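Local coordinates for protein glycoside hydrolase family 61 (Trichoderma reesei QM6a, PDB 5O2X) that is a copper-dependent lytic polysaccharide monooxygenase of family AA9 that probably cleaves cellulose chains by oxidation, at residues Val91-Asn96 / Asp197-Thr202; His163-Gly166 / Gly170-Asn173. All blocks are in the same frame, centred on the assembly; numbering follows the deposited sequence.

Contact 1 (Val91-Asn96 / Asp197-Thr202); sequences VDYLAN and DLYHAT. With MAN (alpha-D-mannopyranose), chain F; MAN (alpha-D-mannopyranose), chain E.
On the outer face of one sheet of the AA9 beta-sandwich, Tyr93 of strand 90-96 meets Leu198 and Tyr199 of the long loop after strand 193-194, in a buried contact. The two tyrosines approach from opposite directions and join at their hydroxyls: Tyr93 OH donates to Tyr199 OH at 2.8 Å. The accepting oxygen lies at the edge of the Tyr93 ring, near its plane, whereas Tyr93 OH approaches the Tyr199 ring obliquely. Tyr199 OH is also hydrogen-bonded to Glu158 of the adjoining strand 151-161, so this buried oxygen has two partners. With CG anti to the carbonyl carbon (chi1 -57°), the Tyr93 ring extends toward the loop and Leu198 CD2 packs 3.8 Å from its CE2. An alanine at Tyr93 is likely to leave Tyr199 OH without its donor and open a gap beside Leu198. The loop's outer end is glycosylated: Thr202 OG1 is covalently linked to C1 of a mannose, whose O3 lies over one face of the His200 ring. At the buried end of the loop, Leu198 CB sits over the centre of the Tyr199 ring, and Val91 CG2 approaches Tyr199 OH to 3.7 Å.

Contact 2 (His163-Gly166 / Gly170-Asn173); sequences HSAG and GAQN. With SO4 (sulfate ion), chain T.
Sulfate oxygen O4 is gripped by His163 and Gln172, one donor from each segment. His163 NE2 donates to O4 at 2.8 Å in a nearly straight bond (166°), and Gln172 NE2 donates to the same oxygen at 3.0 Å. The ion, probably from the crystallisation liquor, lies at the edge of the imidazole with its sulfur in the ring plane. His163 and Gln172 cross with ring and amide planes 87° apart. At the neighbouring CE1 corner, near the ring plane, Gln172 OE1 stands 3.3 Å from His163 CE1. The same OE1 is hydrogen-bonded to Tyr174 OH, which probably sets the rotation of the amide and leaves NE2 facing the sulfate. With CG between the backbone N and the carbonyl carbon (chi1 57°), the His163 ring swings across to Gln172 and the sulfate; it also stacks with the ring of His86. Beyond these side chains, the loop closes through its backbone. A water accepts from Ser164 N and donates to Gly170 O at 2.8 Å, bridging the two backbones while lying above one face of the imidazole, near the rim. Ser164 O receives a CA-H...O contact from Gly170 CA at 3.2 Å, where a beta carbon would clash with that carbonyl. Ala165 CB meets Ala171 CB at 4.1 Å on the buried side. Tyr174 and His86 are copper ligands together with the methylated N-terminal histidine, so His163 and Gln172 belong to the second shell of the histidine-brace copper site characteristic of AA9 monooxygenases.

Overall arrangement
After four earlier strands, the chain lays down strand 90-96, the first half of contact 1, then runs through strands 110-121 and 151-161 before the loop of contact 2. There residues 163-166 fold back on 170-173, closing a short connection between the antiparallel strands 151-161 and 172-183. Only after strand 193-194 does segment 197-202 return to strand 90-96, so contact 1 closes a much longer loop in which contact 2 is nested. Strand 151-161 pairs with both 90-96 and 172-183, placing the two contacts on one sheet, their centres about 16 Å apart. They also touch directly: Tyr199 CE2 packs 3.5 Å from Asn173 ND2, so the loop packed on the outer face of the sheet reaches the start of strand 172-183, close to the copper site.

Contact 1 (Val91-Asn96 / Asp197-Thr202)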
# COMPACT_ATOMS: atom_id res chain seq x y z
N VAL A 91 1.83 -3.36 -4.80
CA VAL A 91 1.71 -2.08 -5.51
C VAL A 91 1.63 -0.96 -4.50
O VAL A 91 1.24 -1.12 -3.35
CB VAL A 91 0.43 -2.08 -6.41
CG1 VAL A 91 0.59 -3.02 -7.59
CG2 VAL A 91 -0.84 -2.36 -5.63
N ASP A 92 1.99 0.24 -4.99
CA ASP A 92 1.90 1.45 -4.18
C ASP A 92 1.36 2.58 -5.02
O ASP A 92 1.74 2.74 -6.19
CB ASP A 92 3.27 1.90 -3.63
CG ASP A 92 3.78 0.92 -2.60
OD1 ASP A 92 3.48 1.07 -1.41
OD2 ASP A 92 4.51 -0.05 -2.99
N TYR A 93 0.50 3.38 -4.40
CA TYR A 93 -0.11 4.54 -5.03
C TYR A 93 0.03 5.75 -4.12
O TYR A 93 0.15 5.64 -2.90
CB TYR A 93 -1.62 4.34 -5.23
CG TYR A 93 -2.03 3.13 -6.03
CD1 TYR A 93 -2.15 1.88 -5.45
CD2 TYR A 93 -2.34 3.26 -7.37
CE1 TYR A 93 -2.57 0.78 -6.16
CE2 TYR A 93 -2.78 2.15 -8.10
CZ TYR A 93 -2.89 0.92 -7.51
OH TYR A 93 -3.33 -0.13 -8.26
N LEU A 94 -0.06 6.93 -4.75
CA LEU A 94 -0.25 8.19 -4.04
C LEU A 94 -1.53 8.83 -4.55
O LEU A 94 -1.87 8.69 -5.73
CB LEU A 94 0.90 9.16 -4.24
CG LEU A 94 2.23 8.73 -3.66
CD1 LEU A 94 3.34 9.64 -4.11
CD2 LEU A 94 2.22 8.72 -2.15
N ALA A 95 -2.19 9.62 -3.70
CA ALA A 95 -3.31 10.45 -4.13
C ALA A 95 -3.18 11.78 -3.43
O ALA A 95 -3.02 11.84 -2.20
CB ALA A 95 -4.67 9.85 -3.80
N ASN A 96 -3.28 12.88 -4.18
CA ASN A 96 -3.21 14.20 -3.59
C ASN A 96 -4.45 14.46 -2.72
O ASN A 96 -5.59 14.21 -3.15
CB ASN A 96 -3.11 15.22 -4.72
CG ASN A 96 -2.52 16.54 -4.25
OD1 ASN A 96 -2.97 17.13 -3.26
ND2 ASN A 96 -1.46 16.98 -4.93
N ASP A 197 -12.52 2.62 -8.75
CA ASP A 197 -12.34 2.31 -10.17
C ASP A 197 -11.03 1.58 -10.43
O ASP A 197 -10.78 1.21 -11.58
CB ASP A 197 -12.36 3.60 -10.99
CG ASP A 197 -13.74 4.24 -11.06
OD1 ASP A 197 -14.78 3.61 -10.92
OD2 ASP A 197 -13.72 5.49 -11.28
N LEU A 198 -10.21 1.29 -9.42
CA LEU A 198 -8.93 0.66 -9.67
C LEU A 198 -9.08 -0.74 -10.25
O LEU A 198 -8.39 -1.09 -11.21
CB LEU A 198 -8.10 0.57 -8.38
CG LEU A 198 -7.57 1.88 -7.86
CD1 LEU A 198 -7.01 1.68 -6.46
CD2 LEU A 198 -6.50 2.48 -8.78
N TYR A 199 -9.92 -1.58 -9.64
CA TYR A 199 -9.92 -3.02 -9.88
C TYR A 199 -11.33 -3.54 -10.16
O TYR A 199 -12.30 -3.03 -9.62
CB TYR A 199 -9.43 -3.74 -8.62
CG TYR A 199 -8.09 -3.28 -8.12
CD1 TYR A 199 -7.00 -3.09 -8.97
CD2 TYR A 199 -7.89 -3.05 -6.78
CE1 TYR A 199 -5.77 -2.71 -8.48
CE2 TYR A 199 -6.67 -2.68 -6.29
CZ TYR A 199 -5.59 -2.53 -7.13
OH TYR A 199 -4.34 -2.18 -6.69
N HIS A 200 -11.37 -4.59 -10.97
CA HIS A 200 -12.60 -5.30 -11.23
C HIS A 200 -12.40 -6.79 -11.03
O HIS A 200 -11.31 -7.31 -11.26
CB HIS A 200 -13.17 -5.00 -12.63
CG HIS A 200 -13.72 -3.61 -12.69
ND1 HIS A 200 -12.95 -2.49 -12.84
CD2 HIS A 200 -14.98 -3.19 -12.49
CE1 HIS A 200 -13.72 -1.41 -12.74
NE2 HIS A 200 -14.96 -1.82 -12.57
N ALA A 201 -13.47 -7.47 -10.67
CA ALA A 201 -13.43 -8.88 -10.29
C ALA A 201 -13.03 -9.79 -11.44
O ALA A 201 -12.63 -10.93 -11.19
CB ALA A 201 -14.80 -9.32 -9.77
N THR A 202 -13.15 -9.34 -12.68
CA THR A 202 -12.76 -10.13 -13.85
C THR A 202 -11.40 -9.71 -14.42
O THR A 202 -11.02 -10.23 -15.48
CB THR A 202 -13.81 -9.97 -14.95
OG1 THR A 202 -13.89 -8.56 -15.24
CG2 THR A 202 -15.17 -10.53 -14.52
C1 MAN F . -13.57 -8.16 -16.59
C2 MAN F . -13.17 -6.67 -16.65
C3 MAN F . -14.34 -5.78 -16.31
C4 MAN F . -15.49 -6.13 -17.22
C5 MAN F . -15.82 -7.60 -17.08
C6 MAN F . -16.99 -7.96 -17.99
O2 MAN F . -12.71 -6.29 -17.96
O3 MAN F . -13.99 -4.40 -16.42
O4 MAN F . -16.57 -5.29 -16.83
O5 MAN F . -14.68 -8.40 -17.43
O6 MAN F . -17.31 -9.35 -17.83
C1 MAN E . -16.24 3.83 -7.40
C2 MAN E . -16.40 5.10 -8.19
C3 MAN E . -16.71 6.25 -7.19
C4 MAN E . -17.88 5.92 -6.24
C5 MAN E . -17.68 4.56 -5.62
C6 MAN E . -18.90 4.05 -4.85
O2 MAN E . -17.49 4.96 -9.08
O3 MAN E . -16.96 7.49 -7.87
O4 MAN E . -17.92 6.87 -5.17
O5 MAN E . -17.39 3.56 -6.62
O6 MAN E . -18.61 3.02 -3.99

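Contact 2 (His163-Gly166 / Gly170-Asn173)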
# COMPACT_ATOMS: atom_id res chain seq x y z
N HIS A 163 -3.51 -16.91 -3.91
CA HIS A 163 -3.61 -18.36 -3.72
C HIS A 163 -5.01 -18.92 -3.96
O HIS A 163 -5.16 -20.08 -4.33
CB HIS A 163 -3.12 -18.73 -2.33
CG HIS A 163 -3.84 -18.02 -1.24
ND1 HIS A 163 -3.76 -16.65 -1.08
CD2 HIS A 163 -4.71 -18.49 -0.32
CE1 HIS A 163 -4.55 -16.32 -0.06
NE2 HIS A 163 -5.12 -17.42 0.42
N SER A 164 -6.04 -18.10 -3.79
CA SER A 164 -7.46 -18.49 -3.98
C SER A 164 -8.10 -17.74 -5.12
O SER A 164 -9.30 -17.80 -5.31
CB SER A 164 -8.26 -18.33 -2.68
OG SER A 164 -7.78 -19.27 -1.73
N ALA A 165 -7.28 -17.06 -5.95
CA ALA A 165 -7.79 -16.16 -6.98
C ALA A 165 -8.26 -16.83 -8.23
O ALA A 165 -8.78 -16.16 -9.14
CB ALA A 165 -6.75 -15.12 -7.29
N GLY A 166 -8.15 -18.17 -8.32
CA GLY A 166 -8.66 -18.86 -9.49
C GLY A 166 -10.15 -18.92 -9.58
O GLY A 166 -10.67 -19.20 -10.66
N GLY A 170 -12.18 -14.58 -5.37
CA GLY A 170 -11.15 -15.25 -4.59
C GLY A 170 -9.92 -14.46 -4.25
O GLY A 170 -9.26 -14.75 -3.25
N ALA A 171 -9.57 -13.46 -5.05
CA ALA A 171 -8.42 -12.60 -4.74
C ALA A 171 -8.64 -11.92 -3.40
O ALA A 171 -9.77 -11.64 -3.01
CB ALA A 171 -8.23 -11.56 -5.83
N GLN A 172 -7.53 -11.61 -2.72
CA GLN A 172 -7.60 -10.94 -1.42
C GLN A 172 -6.71 -9.73 -1.43
O GLN A 172 -5.51 -9.83 -1.66
CB GLN A 172 -7.13 -11.89 -0.32
CG GLN A 172 -7.98 -13.12 -0.15
CD GLN A 172 -7.38 -14.14 0.80
OE1 GLN A 172 -6.31 -13.91 1.37
NE2 GLN A 172 -8.06 -15.27 0.96
N ASN A 173 -7.30 -8.54 -1.21
CA ASN A 173 -6.53 -7.30 -1.26
C ASN A 173 -6.30 -6.80 0.16
O ASN A 173 -7.22 -6.77 0.99
CB ASN A 173 -7.26 -6.23 -2.04
CG ASN A 173 -7.34 -6.53 -3.52
OD1 ASN A 173 -7.77 -7.60 -3.93
ND2 ASN A 173 -6.92 -5.57 -4.33
S SO4 T . -6.92 -18.59 3.43
O1 SO4 T . -6.30 -19.86 3.00
O2 SO4 T . -8.18 -19.01 4.06
O3 SO4 T . -5.99 -17.85 4.32
O4 SO4 T . -7.13 -17.74 2.30
O HOH W 1 -6.49 -15.36 -3.14